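Local coordinates for peptidase S9 prolyl oligopeptidase catalytic domain-containing protein (Pyrococcus horikoshii, PDB 4HXF), which probably cleaves peptides as a serine protease of the acylaminoacyl peptidase type, its six subunits forming a self-compartmentalizing hexamer, at residues 139-147 / 544-552; 462-473 / 484-494. All coordinates share one frame; numbering follows the deposited sequence.

Interaction 1 (139-147 / 544-552); sequences AWFDNMGFF and LEDYRCPLD. With Y3A (N-[(benzyloxy)carbonyl]glycyl-N-[(2S,3R)-4-chloro-3-hydroxy-1-phenylbutan-2-yl]glycinamide), chain B.
Asp142 OD1 is gripped by two backbone N-H groups. Tyr547 N comes in on its anti lone pair, 3.2 Å from Asp142 OD1 and bent to 144° at the hydrogen, while His578 N gives the second bond. With CG anti to the backbone N (chi1 -170°), the carboxylate reaches across from the propeller hairpin to the hydrolase loop. Asp546 OD1 stands 3.5 Å from Asp142 OD1, but the two are both acceptors. Asp546 OD1 instead takes the N-H of Cys549 in a nearly straight bond that closes an Asx motif, leaving Asp546 OD2 to meet His578 ND1.

Beside these carboxylates, Tyr547 lies over one face of Trp140 in an offset stack. The Tyr547 ring and the six-membered ring of Trp140 are tilted by only 14°, with Tyr547 CD2 3.4 Å from Trp140 CE3, and Tyr547 CB sits squarely above the five-membered ring. Glu545 O covers the centre of the opposite tyrosine face, and a water joins that same oxygen to Asn143 N. Trp140 NE1 is spent on Phe500 O.

The Arg548 chain, bent at chi2 and chi3, lets NH2 donate a nearly straight hydrogen bond, in the guanidinium plane, to O3 of the bound inhibitor, 2.8 Å from Arg548 NH2, while NH1 packs obliquely on Phe141, 3.4 Å from Phe141 CE2. Its NE forms a salt bridge with Asp502.

The chemistry makes Asp142 a second-shell residue: by holding backbone N-H groups of both Tyr547 and His578, a propeller side chain ties together the two loops that bear the probable acid and base of the catalytic triad.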
loop_
_atom_site.group_PDB
_atom_site.type_symbol
_atom_site.label_atom_id
_atom_site.label_comp_id
_atom_site.label_asym_id
_atom_site.label_seq_id
_atom_site.Cartn_x
_atom_site.Cartn_y
_atom_site.Cartn_z
ATOM N N ALA A 139 -35.184 15.863 7.568
ATOM C CA ALA A 139 -33.758 15.703 7.806
ATOM C C ALA A 139 -33.055 14.688 6.947
ATOM O O ALA A 139 -31.832 14.604 6.877
ATOM C CB ALA A 139 -33.570 15.314 9.281
ATOM N N TRP A 140 -33.851 13.886 6.250
ATOM C CA TRP A 140 -33.341 12.805 5.378
ATOM C C TRP A 140 -34.295 12.460 4.282
ATOM O O TRP A 140 -35.464 12.897 4.275
ATOM C CB TRP A 140 -32.984 11.599 6.286
ATOM C CG TRP A 140 -34.145 10.945 7.059
ATOM C CD1 TRP A 140 -35.464 11.186 6.973
ATOM C CD2 TRP A 140 -33.933 9.944 8.081
ATOM N NE1 TRP A 140 -36.173 10.396 7.922
ATOM C CE2 TRP A 140 -35.252 9.582 8.609
ATOM C CE3 TRP A 140 -32.793 9.309 8.594
ATOM C CZ2 TRP A 140 -35.389 8.603 9.610
ATOM C CZ3 TRP A 140 -32.940 8.379 9.598
ATOM C CH2 TRP A 140 -34.213 8.020 10.063
ATOM N N PHE A 141 -33.808 11.784 3.261
ATOM C CA PHE A 141 -34.645 11.356 2.171
ATOM C C PHE A 141 -34.170 10.028 1.657
ATOM O O PHE A 141 -33.006 9.810 1.465
ATOM C CB PHE A 141 -34.745 12.393 1.051
ATOM C CG PHE A 141 -36.024 12.307 0.245
ATOM C CD1 PHE A 141 -37.100 13.034 0.619
ATOM C CD2 PHE A 141 -36.162 11.491 -0.893
ATOM C CE1 PHE A 141 -38.315 12.942 0.012
ATOM C CE2 PHE A 141 -37.363 11.418 -1.563
ATOM C CZ PHE A 141 -38.413 12.160 -1.157
ATOM N N ASP A 142 -35.121 9.152 1.395
ATOM C CA ASP A 142 -34.783 7.817 0.880
ATOM C C ASP A 142 -33.928 7.885 -0.361
ATOM O O ASP A 142 -34.252 8.615 -1.292
ATOM C CB ASP A 142 -36.096 7.033 0.578
ATOM C CG ASP A 142 -35.809 5.561 0.280
ATOM O OD1 ASP A 142 -35.377 4.909 1.227
ATOM O OD2 ASP A 142 -35.840 5.236 -0.934
ATOM N N ASN A 143 -32.877 7.085 -0.373
ATOM C CA ASN A 143 -31.980 6.967 -1.534
ATOM C C ASN A 143 -31.139 8.235 -1.768
ATOM O O ASN A 143 -30.439 8.343 -2.780
ATOM C CB ASN A 143 -32.685 6.637 -2.829
ATOM C CG ASN A 143 -31.762 5.808 -3.788
ATOM O OD1 ASN A 143 -30.888 5.062 -3.347
ATOM N ND2 ASN A 143 -31.946 6.015 -5.051
ATOM N N MET A 144 -31.130 9.132 -0.797
ATOM C CA MET A 144 -30.346 10.362 -0.821
ATOM C C MET A 144 -29.515 10.519 0.413
ATOM O O MET A 144 -28.477 11.152 0.310
ATOM C CB MET A 144 -31.233 11.583 -0.956
ATOM C CG MET A 144 -31.963 11.615 -2.231
ATOM S SD MET A 144 -33.023 12.981 -2.489
ATOM C CE MET A 144 -33.515 12.509 -4.176
ATOM N N GLY A 145 -29.970 10.070 1.599
ATOM C CA GLY A 145 -29.272 10.126 2.847
ATOM C C GLY A 145 -29.783 11.256 3.774
ATOM O O GLY A 145 -30.893 11.847 3.555
ATOM N N PHE A 146 -28.986 11.631 4.735
ATOM C CA PHE A 146 -29.276 12.833 5.555
ATOM C C PHE A 146 -29.029 14.057 4.687
ATOM O O PHE A 146 -27.972 14.174 4.024
ATOM C CB PHE A 146 -28.461 12.922 6.834
ATOM C CG PHE A 146 -28.847 11.927 7.857
ATOM C CD1 PHE A 146 -28.280 10.647 7.875
ATOM C CD2 PHE A 146 -29.854 12.216 8.767
ATOM C CE1 PHE A 146 -28.609 9.712 8.852
ATOM C CE2 PHE A 146 -30.228 11.269 9.716
ATOM C CZ PHE A 146 -29.564 10.024 9.803
ATOM N N PHE A 147 -29.973 15.017 4.703
ATOM C CA PHE A 147 -29.735 16.191 3.900
ATOM C C PHE A 147 -28.598 17.071 4.341
ATOM O O PHE A 147 -27.953 17.703 3.503
ATOM C CB PHE A 147 -31.045 17.020 3.800
ATOM C CG PHE A 147 -32.023 16.511 2.736
ATOM C CD1 PHE A 147 -33.384 16.300 3.022
ATOM C CD2 PHE A 147 -31.608 16.405 1.445
ATOM C CE1 PHE A 147 -34.237 15.939 2.035
ATOM C CE2 PHE A 147 -32.481 16.060 0.406
ATOM C CZ PHE A 147 -33.823 15.860 0.704
ATOM N N LEU A 544 -31.375 -0.736 6.491
ATOM C CA LEU A 544 -30.969 0.411 7.390
ATOM C C LEU A 544 -30.947 1.771 6.758
ATOM O O LEU A 544 -30.833 2.773 7.450
ATOM C CB LEU A 544 -29.641 0.191 8.073
ATOM C CG LEU A 544 -29.691 -0.869 9.197
ATOM C CD1 LEU A 544 -28.274 -1.046 9.858
ATOM C CD2 LEU A 544 -30.726 -0.507 10.272
ATOM N N GLU A 545 -31.054 1.841 5.423
ATOM C CA GLU A 545 -31.025 3.146 4.760
ATOM C C GLU A 545 -32.395 3.479 4.191
ATOM O O GLU A 545 -32.522 4.367 3.320
ATOM C CB GLU A 545 -29.884 3.219 3.713
ATOM C CG GLU A 545 -28.512 2.978 4.292
ATOM C CD GLU A 545 -27.445 2.842 3.190
ATOM O OE1 GLU A 545 -27.470 1.933 2.350
ATOM O OE2 GLU A 545 -26.617 3.745 3.162
ATOM N N ASP A 546 -33.422 2.726 4.598
ATOM C CA ASP A 546 -34.794 3.023 4.174
ATOM C C ASP A 546 -35.362 4.189 5.027
ATOM O O ASP A 546 -35.600 4.039 6.249
ATOM C CB ASP A 546 -35.736 1.833 4.315
ATOM C CG ASP A 546 -37.129 2.147 3.770
ATOM O OD1 ASP A 546 -37.475 3.330 3.526
ATOM O OD2 ASP A 546 -37.861 1.178 3.429
ATOM N N TYR A 547 -35.394 5.379 4.441
ATOM C CA TYR A 547 -35.964 6.546 5.140
ATOM C C TYR A 547 -37.417 6.819 4.793
ATOM O O TYR A 547 -38.059 7.725 5.375
ATOM C CB TYR A 547 -35.102 7.770 4.953
ATOM C CG TYR A 547 -33.621 7.472 5.307
ATOM C CD1 TYR A 547 -32.607 7.854 4.449
ATOM C CD2 TYR A 547 -33.301 6.763 6.435
ATOM C CE1 TYR A 547 -31.302 7.533 4.749
ATOM C CE2 TYR A 547 -31.953 6.434 6.725
ATOM C CZ TYR A 547 -30.979 6.846 5.857
ATOM O OH TYR A 547 -29.624 6.514 6.081
ATOM N N ARG A 548 -37.932 6.094 3.818
ATOM C CA ARG A 548 -39.331 6.143 3.449
ATOM C C ARG A 548 -40.241 5.454 4.446
ATOM O O ARG A 548 -41.246 5.991 4.825
ATOM C CB ARG A 548 -39.521 5.501 2.072
ATOM C CG ARG A 548 -40.938 5.502 1.491
ATOM C CD ARG A 548 -41.638 6.898 1.385
ATOM N NE ARG A 548 -40.704 7.879 0.920
ATOM C CZ ARG A 548 -40.304 8.005 -0.338
ATOM N NH1 ARG A 548 -39.280 8.819 -0.649
ATOM N NH2 ARG A 548 -40.973 7.336 -1.293
ATOM N N CYS A 549 -39.766 4.276 4.894
ATOM C CA CYS A 549 -40.341 3.516 5.984
ATOM C C CYS A 549 -39.154 3.184 6.893
ATOM O O CYS A 549 -38.471 2.144 6.713
ATOM C CB CYS A 549 -41.045 2.256 5.553
ATOM S SG CYS A 549 -42.474 2.582 4.447
ATOM N N PRO A 550 -38.950 4.031 7.882
ATOM C CA PRO A 550 -37.800 3.771 8.732
ATOM C C PRO A 550 -37.920 2.503 9.560
ATOM O O PRO A 550 -38.942 1.864 9.655
ATOM C CB PRO A 550 -37.707 5.022 9.623
ATOM C CG PRO A 550 -38.430 6.109 8.854
ATOM C CD PRO A 550 -39.529 5.393 8.142
ATOM N N LEU A 551 -36.742 2.139 10.090
ATOM C CA LEU A 551 -36.546 0.849 10.846
ATOM C C LEU A 551 -37.582 0.543 11.893
ATOM O O LEU A 551 -37.937 -0.616 12.083
ATOM C CB LEU A 551 -35.150 0.823 11.390
ATOM C CG LEU A 551 -34.810 -0.534 12.128
ATOM C CD1 LEU A 551 -34.852 -1.785 11.219
ATOM C CD2 LEU A 551 -33.403 -0.354 12.834
ATOM N N ASP A 552 -38.023 1.560 12.638
ATOM C CA ASP A 552 -38.992 1.422 13.701
ATOM C C ASP A 552 -40.227 0.655 13.211
ATOM O O ASP A 552 -40.834 -0.137 13.927
ATOM C CB ASP A 552 -39.386 2.750 14.359
ATOM C CG ASP A 552 -40.128 3.658 13.423
ATOM O OD1 ASP A 552 -41.199 4.111 13.839
ATOM O OD2 ASP A 552 -39.609 3.911 12.287
HETATM N N3 Y3A B . -44.440 6.806 -3.152
HETATM C CA3 Y3A B . -45.268 6.413 -1.996
HETATM C C3 Y3A B . -44.336 5.590 -1.099
HETATM O O3 Y3A B . -43.122 5.592 -1.090
HETATM C C4 Y3A B . -43.942 2.312 -0.285
HETATM O O4 Y3A B . -45.134 1.806 -0.765
HETATM C CA4 Y3A B . -44.254 3.568 0.510
HETATM N N4 Y3A B . -45.072 4.422 -0.391
HETATM C CB4 Y3A B . -45.242 3.390 1.700
HETATM C CG4 Y3A B . -45.532 4.656 2.436
HETATM C CD1 Y3A B . -44.584 5.404 3.151
HETATM C CD2 Y3A B . -46.842 5.110 2.495
HETATM C CE1 Y3A B . -44.895 6.560 3.844
HETATM C CE2 Y3A B . -47.172 6.271 3.179
HETATM C CZ4 Y3A B . -46.212 6.995 3.816
HETATM C C15 Y3A B . -42.640 2.369 -1.169
HETATM O O HOH W 1 -31.290 6.114 1.662
#

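Interaction 2 (462-473 / 484-494). With Y3A (N-[(benzyloxy)carbonyl]glycyl-N-[(2S,3R)-4-chloro-3-hydroxy-1-phenylbutan-2-yl]glycinamide), chain B.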
loop_
_atom_site.group_PDB
_atom_site.type_symbol
_atom_site.label_atom_id
_atom_site.label_comp_id
_atom_site.label_asym_id
_atom_site.label_seq_id
_atom_site.Cartn_x
_atom_site.Cartn_y
_atom_site.Cartn_z
ATOM N N ILE A 462 -49.083 -14.473 2.503
ATOM C CA ILE A 462 -49.180 -13.128 2.020
ATOM C C ILE A 462 -47.894 -12.387 2.223
ATOM O O ILE A 462 -47.114 -12.635 3.173
ATOM C CB ILE A 462 -50.346 -12.376 2.688
ATOM C CG1 ILE A 462 -50.591 -11.030 2.035
ATOM C CG2 ILE A 462 -50.198 -12.353 4.249
ATOM C CD1 ILE A 462 -51.956 -10.408 2.444
ATOM N N THR A 463 -47.515 -11.600 1.233
ATOM C CA THR A 463 -46.293 -10.802 1.300
ATOM C C THR A 463 -46.440 -9.451 0.577
ATOM O O THR A 463 -47.253 -9.341 -0.337
ATOM C CB THR A 463 -45.094 -11.576 0.696
ATOM O OG1 THR A 463 -43.853 -10.883 0.892
ATOM C CG2 THR A 463 -45.279 -11.904 -0.854
ATOM N N GLY A 464 -45.646 -8.482 0.967
ATOM C CA GLY A 464 -45.515 -7.244 0.281
ATOM C C GLY A 464 -44.472 -6.377 0.828
ATOM O O GLY A 464 -43.958 -6.625 1.944
ATOM N N ILE A 465 -44.063 -5.415 0.043
ATOM C CA ILE A 465 -43.093 -4.407 0.422
ATOM C C ILE A 465 -43.772 -3.044 0.549
ATOM O O ILE A 465 -44.680 -2.685 -0.245
ATOM C CB ILE A 465 -41.991 -4.283 -0.657
ATOM C CG1 ILE A 465 -41.325 -5.634 -0.950
ATOM C CG2 ILE A 465 -40.942 -3.216 -0.357
ATOM C CD1 ILE A 465 -40.524 -5.699 -2.269
ATOM N N SER A 466 -43.355 -2.223 1.515
ATOM C CA SER A 466 -43.849 -0.842 1.705
ATOM C C SER A 466 -45.303 -0.873 2.092
ATOM O O SER A 466 -45.634 -1.493 3.104
ATOM C CB SER A 466 -43.533 -0.015 0.436
ATOM O OG SER A 466 -43.731 1.332 0.825
ATOM N N TYR A 467 -46.205 -0.268 1.304
ATOM C CA TYR A 467 -47.636 -0.362 1.617
ATOM C C TYR A 467 -48.069 -1.865 1.626
ATOM O O TYR A 467 -49.016 -2.252 2.349
ATOM C CB TYR A 467 -48.465 0.524 0.671
ATOM C CG TYR A 467 -49.911 0.607 1.124
ATOM C CD1 TYR A 467 -50.242 1.385 2.253
ATOM C CD2 TYR A 467 -50.910 -0.152 0.556
ATOM C CE1 TYR A 467 -51.550 1.467 2.705
ATOM C CE2 TYR A 467 -52.207 -0.092 0.981
ATOM C CZ TYR A 467 -52.563 0.697 2.080
ATOM O OH TYR A 467 -53.862 0.765 2.594
ATOM N N GLY A 468 -47.353 -2.710 0.825
ATOM C CA GLY A 468 -47.651 -4.109 0.754
ATOM C C GLY A 468 -47.220 -4.819 2.055
ATOM O O GLY A 468 -47.792 -5.843 2.426
ATOM N N GLY A 469 -46.184 -4.272 2.662
ATOM C CA GLY A 469 -45.699 -4.730 3.996
ATOM C C GLY A 469 -46.667 -4.329 5.095
ATOM O O GLY A 469 -47.093 -5.149 5.952
ATOM N N TYR A 470 -47.143 -3.067 5.089
ATOM C CA TYR A 470 -48.263 -2.653 5.930
ATOM C C TYR A 470 -49.375 -3.670 5.800
ATOM O O TYR A 470 -50.045 -4.076 6.745
ATOM C CB TYR A 470 -48.768 -1.243 5.436
ATOM C CG TYR A 470 -50.135 -0.910 6.010
ATOM C CD1 TYR A 470 -50.294 -0.564 7.290
ATOM C CD2 TYR A 470 -51.255 -0.943 5.220
ATOM C CE1 TYR A 470 -51.533 -0.260 7.790
ATOM C CE2 TYR A 470 -52.501 -0.627 5.655
ATOM C CZ TYR A 470 -52.643 -0.243 7.005
ATOM O OH TYR A 470 -53.936 0.039 7.519
ATOM N N MET A 471 -49.783 -3.942 4.547
ATOM C CA MET A 471 -50.969 -4.784 4.380
ATOM C C MET A 471 -50.782 -6.256 4.755
ATOM O O MET A 471 -51.707 -6.871 5.247
ATOM C CB MET A 471 -51.433 -4.793 2.952
ATOM C CG MET A 471 -52.799 -5.428 2.689
ATOM S SD MET A 471 -54.130 -4.433 3.395
ATOM C CE MET A 471 -54.002 -2.904 2.524
ATOM N N THR A 472 -49.579 -6.761 4.659
ATOM C CA THR A 472 -49.215 -8.059 5.190
ATOM C C THR A 472 -49.344 -8.045 6.716
ATOM O O THR A 472 -49.926 -8.935 7.320
ATOM C CB THR A 472 -47.753 -8.450 4.795
ATOM O OG1 THR A 472 -47.702 -8.617 3.357
ATOM C CG2 THR A 472 -47.303 -9.771 5.416
ATOM N N ASN A 473 -48.736 -7.028 7.333
ATOM C CA ASN A 473 -48.894 -6.836 8.805
ATOM C C ASN A 473 -50.353 -6.840 9.229
ATOM O O ASN A 473 -50.856 -7.504 10.160
ATOM C CB ASN A 473 -48.253 -5.524 9.294
ATOM C CG ASN A 473 -46.767 -5.427 9.089
ATOM O OD1 ASN A 473 -46.058 -6.431 8.890
ATOM N ND2 ASN A 473 -46.246 -4.159 9.180
ATOM N N ALA A 484 -48.751 -17.814 6.865
ATOM C CA ALA A 484 -47.415 -17.197 6.906
ATOM C C ALA A 484 -47.454 -15.868 6.251
ATOM O O ALA A 484 -48.192 -15.661 5.309
ATOM C CB ALA A 484 -46.405 -18.097 6.163
ATOM N N GLY A 485 -46.565 -14.992 6.663
ATOM C CA GLY A 485 -46.367 -13.700 6.086
ATOM C C GLY A 485 -44.926 -13.301 5.940
ATOM O O GLY A 485 -44.065 -13.725 6.778
ATOM N N ILE A 486 -44.620 -12.535 4.899
ATOM C CA ILE A 486 -43.311 -11.855 4.742
ATOM C C ILE A 486 -43.605 -10.414 4.535
ATOM O O ILE A 486 -44.127 -10.019 3.468
ATOM C CB ILE A 486 -42.404 -12.454 3.642
ATOM C CG1 ILE A 486 -42.173 -13.978 3.870
ATOM C CG2 ILE A 486 -41.093 -11.630 3.609
ATOM C CD1 ILE A 486 -41.156 -14.566 2.883
ATOM N N SER A 487 -43.294 -9.591 5.532
ATOM C CA SER A 487 -43.562 -8.135 5.451
ATOM C C SER A 487 -42.245 -7.399 5.328
ATOM O O SER A 487 -41.363 -7.559 6.169
ATOM C CB SER A 487 -44.245 -7.716 6.743
ATOM O OG SER A 487 -44.243 -6.298 6.955
ATOM N N GLU A 488 -42.112 -6.552 4.334
ATOM C CA GLU A 488 -40.804 -5.899 4.045
ATOM C C GLU A 488 -40.967 -4.398 4.000
ATOM O O GLU A 488 -41.882 -3.848 3.404
ATOM C CB GLU A 488 -40.246 -6.353 2.721
ATOM C CG GLU A 488 -40.390 -7.808 2.438
ATOM C CD GLU A 488 -39.542 -8.243 1.276
ATOM O OE1 GLU A 488 -38.409 -7.683 1.172
ATOM O OE2 GLU A 488 -40.052 -9.073 0.436
ATOM N N ASN A 489 -40.086 -3.707 4.734
ATOM C CA ASN A 489 -39.954 -2.276 4.631
ATOM C C ASN A 489 -41.343 -1.601 4.721
ATOM O O ASN A 489 -41.683 -0.705 3.948
ATOM C CB ASN A 489 -39.204 -1.862 3.366
ATOM C CG ASN A 489 -37.784 -2.342 3.357
ATOM O OD1 ASN A 489 -37.537 -3.572 3.102
ATOM N ND2 ASN A 489 -36.838 -1.432 3.647
ATOM N N GLY A 490 -42.116 -2.079 5.707
ATOM C CA GLY A 490 -43.547 -1.803 5.843
ATOM C C GLY A 490 -43.925 -0.661 6.761
ATOM O O GLY A 490 -43.128 0.126 7.098
ATOM N N ILE A 491 -45.174 -0.601 7.102
ATOM C CA ILE A 491 -45.698 0.208 8.178
ATOM C C ILE A 491 -46.459 -0.639 9.161
ATOM O O ILE A 491 -47.298 -1.425 8.792
ATOM C CB ILE A 491 -46.641 1.324 7.605
ATOM C CG1 ILE A 491 -45.950 2.199 6.586
ATOM C CG2 ILE A 491 -47.207 2.168 8.783
ATOM C CD1 ILE A 491 -46.333 1.814 5.117
ATOM N N SER A 492 -46.100 -0.463 10.426
ATOM C CA SER A 492 -46.824 -0.949 11.594
ATOM C C SER A 492 -47.516 0.166 12.410
ATOM O O SER A 492 -48.485 -0.185 13.091
ATOM C CB SER A 492 -46.027 -1.856 12.562
ATOM O OG SER A 492 -44.957 -1.182 13.176
ATOM N N TYR A 493 -46.994 1.388 12.368
ATOM C CA TYR A 493 -47.579 2.475 13.089
ATOM C C TYR A 493 -47.565 3.765 12.360
ATOM O O TYR A 493 -46.481 4.361 12.125
ATOM C CB TYR A 493 -46.885 2.622 14.479
ATOM C CG TYR A 493 -47.455 3.606 15.472
ATOM C CD1 TYR A 493 -48.800 4.089 15.348
ATOM C CD2 TYR A 493 -46.786 4.003 16.592
ATOM C CE1 TYR A 493 -49.352 4.956 16.250
ATOM C CE2 TYR A 493 -47.327 4.860 17.497
ATOM C CZ TYR A 493 -48.618 5.378 17.341
ATOM O OH TYR A 493 -49.168 6.170 18.265
ATOM N N TRP A 494 -48.757 4.250 11.945
ATOM C CA TRP A 494 -48.778 5.471 11.172
ATOM C C TRP A 494 -48.226 6.700 11.869
ATOM O O TRP A 494 -47.707 7.626 11.177
ATOM C CB TRP A 494 -50.186 5.760 10.620
ATOM C CG TRP A 494 -50.610 4.707 9.644
ATOM C CD1 TRP A 494 -51.600 3.758 9.799
ATOM C CD2 TRP A 494 -50.089 4.548 8.307
ATOM N NE1 TRP A 494 -51.697 3.005 8.631
ATOM C CE2 TRP A 494 -50.761 3.411 7.745
ATOM C CE3 TRP A 494 -49.106 5.171 7.588
ATOM C CZ2 TRP A 494 -50.543 2.974 6.441
ATOM C CZ3 TRP A 494 -48.887 4.735 6.282
ATOM C CH2 TRP A 494 -49.572 3.635 5.749
HETATM N N3 Y3A B . -44.440 6.806 -3.152
HETATM C CA3 Y3A B . -45.268 6.413 -1.996
HETATM C C3 Y3A B . -44.336 5.590 -1.099
HETATM O O3 Y3A B . -43.122 5.592 -1.090
HETATM C C4 Y3A B . -43.942 2.312 -0.285
HETATM O O4 Y3A B . -45.134 1.806 -0.765
HETATM C CA4 Y3A B . -44.254 3.568 0.510
HETATM N N4 Y3A B . -45.072 4.422 -0.391
HETATM C CB4 Y3A B . -45.242 3.390 1.700
HETATM C CG4 Y3A B . -45.532 4.656 2.436
HETATM C CD1 Y3A B . -44.584 5.404 3.151
HETATM C CD2 Y3A B . -46.842 5.110 2.495
HETATM C CE1 Y3A B . -44.895 6.560 3.844
HETATM C CE2 Y3A B . -47.172 6.271 3.179
HETATM C CZ4 Y3A B . -46.212 6.995 3.816
HETATM C C15 Y3A B . -42.640 2.369 -1.169
HETATM O O HOH W 2 -42.558 -9.026 -0.714
#
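Tyr470 and Trp494 cross at about a right angle beyond the nucleophile elbow of this alpha/beta-hydrolase fold, where strand 462-465 turns through Ser466 into helix 467-473. Trp494 CZ2 sits 3.6 Å above the centre of the Tyr470 ring, the planes oblique at 55°. Ile491 CG2 lies over the centre of one indole face, while Tyr467 CE1 comes to its edge. Ile491 CD1 turns back onto Tyr470 CB.

Further along the helix, Asn473 faces the neighbouring strand with CG anti to its carbonyl carbon, which lets the amide work in two directions. Its OD1 accepts from Ser487 OG at 2.7 Å, and its ND2 gives to Ile491 O at 3.0 Å, from above the carbonyl plane. An alanine here would remove both arms, and is likely to leave Ser487 OG without this acceptor and the loop at Ile491 less firmly tied to the helix.

Between the parallel strands, Thr463 and Ile486 lie side by side, Thr463 OG1 donating to Ile486 O. Ser466 takes the strained backbone of such an elbow, phi 66° with psi -120°; its OG is bonded covalently to inhibitor C4 at 1.5 Å, and Tyr467 N donates to inhibitor O4 at 3.1 Å.

Overall arrangement
From the N terminus, the chain builds two propeller blades before hairpin 139-147, an excursion between two strands of the third, then completes the propeller and most of the hydrolase domain. Interaction 2 closes a loop of ten residues there, completing a beta-alpha-beta unit inside the main sheet. Only at 544-552, after the next strand of that sheet, does it return to the hairpin, so interaction 1 closes a loop of 396 residues with interaction 2 nested inside. Their centres are about 17 Å apart, yet they touch: Asp546 OD2 lies 2.8 Å from Asn489 ND2, a probable hydrogen bond. Both contact the inhibitor, one joining domain to domain, the other two parallel strands and their connecting helix.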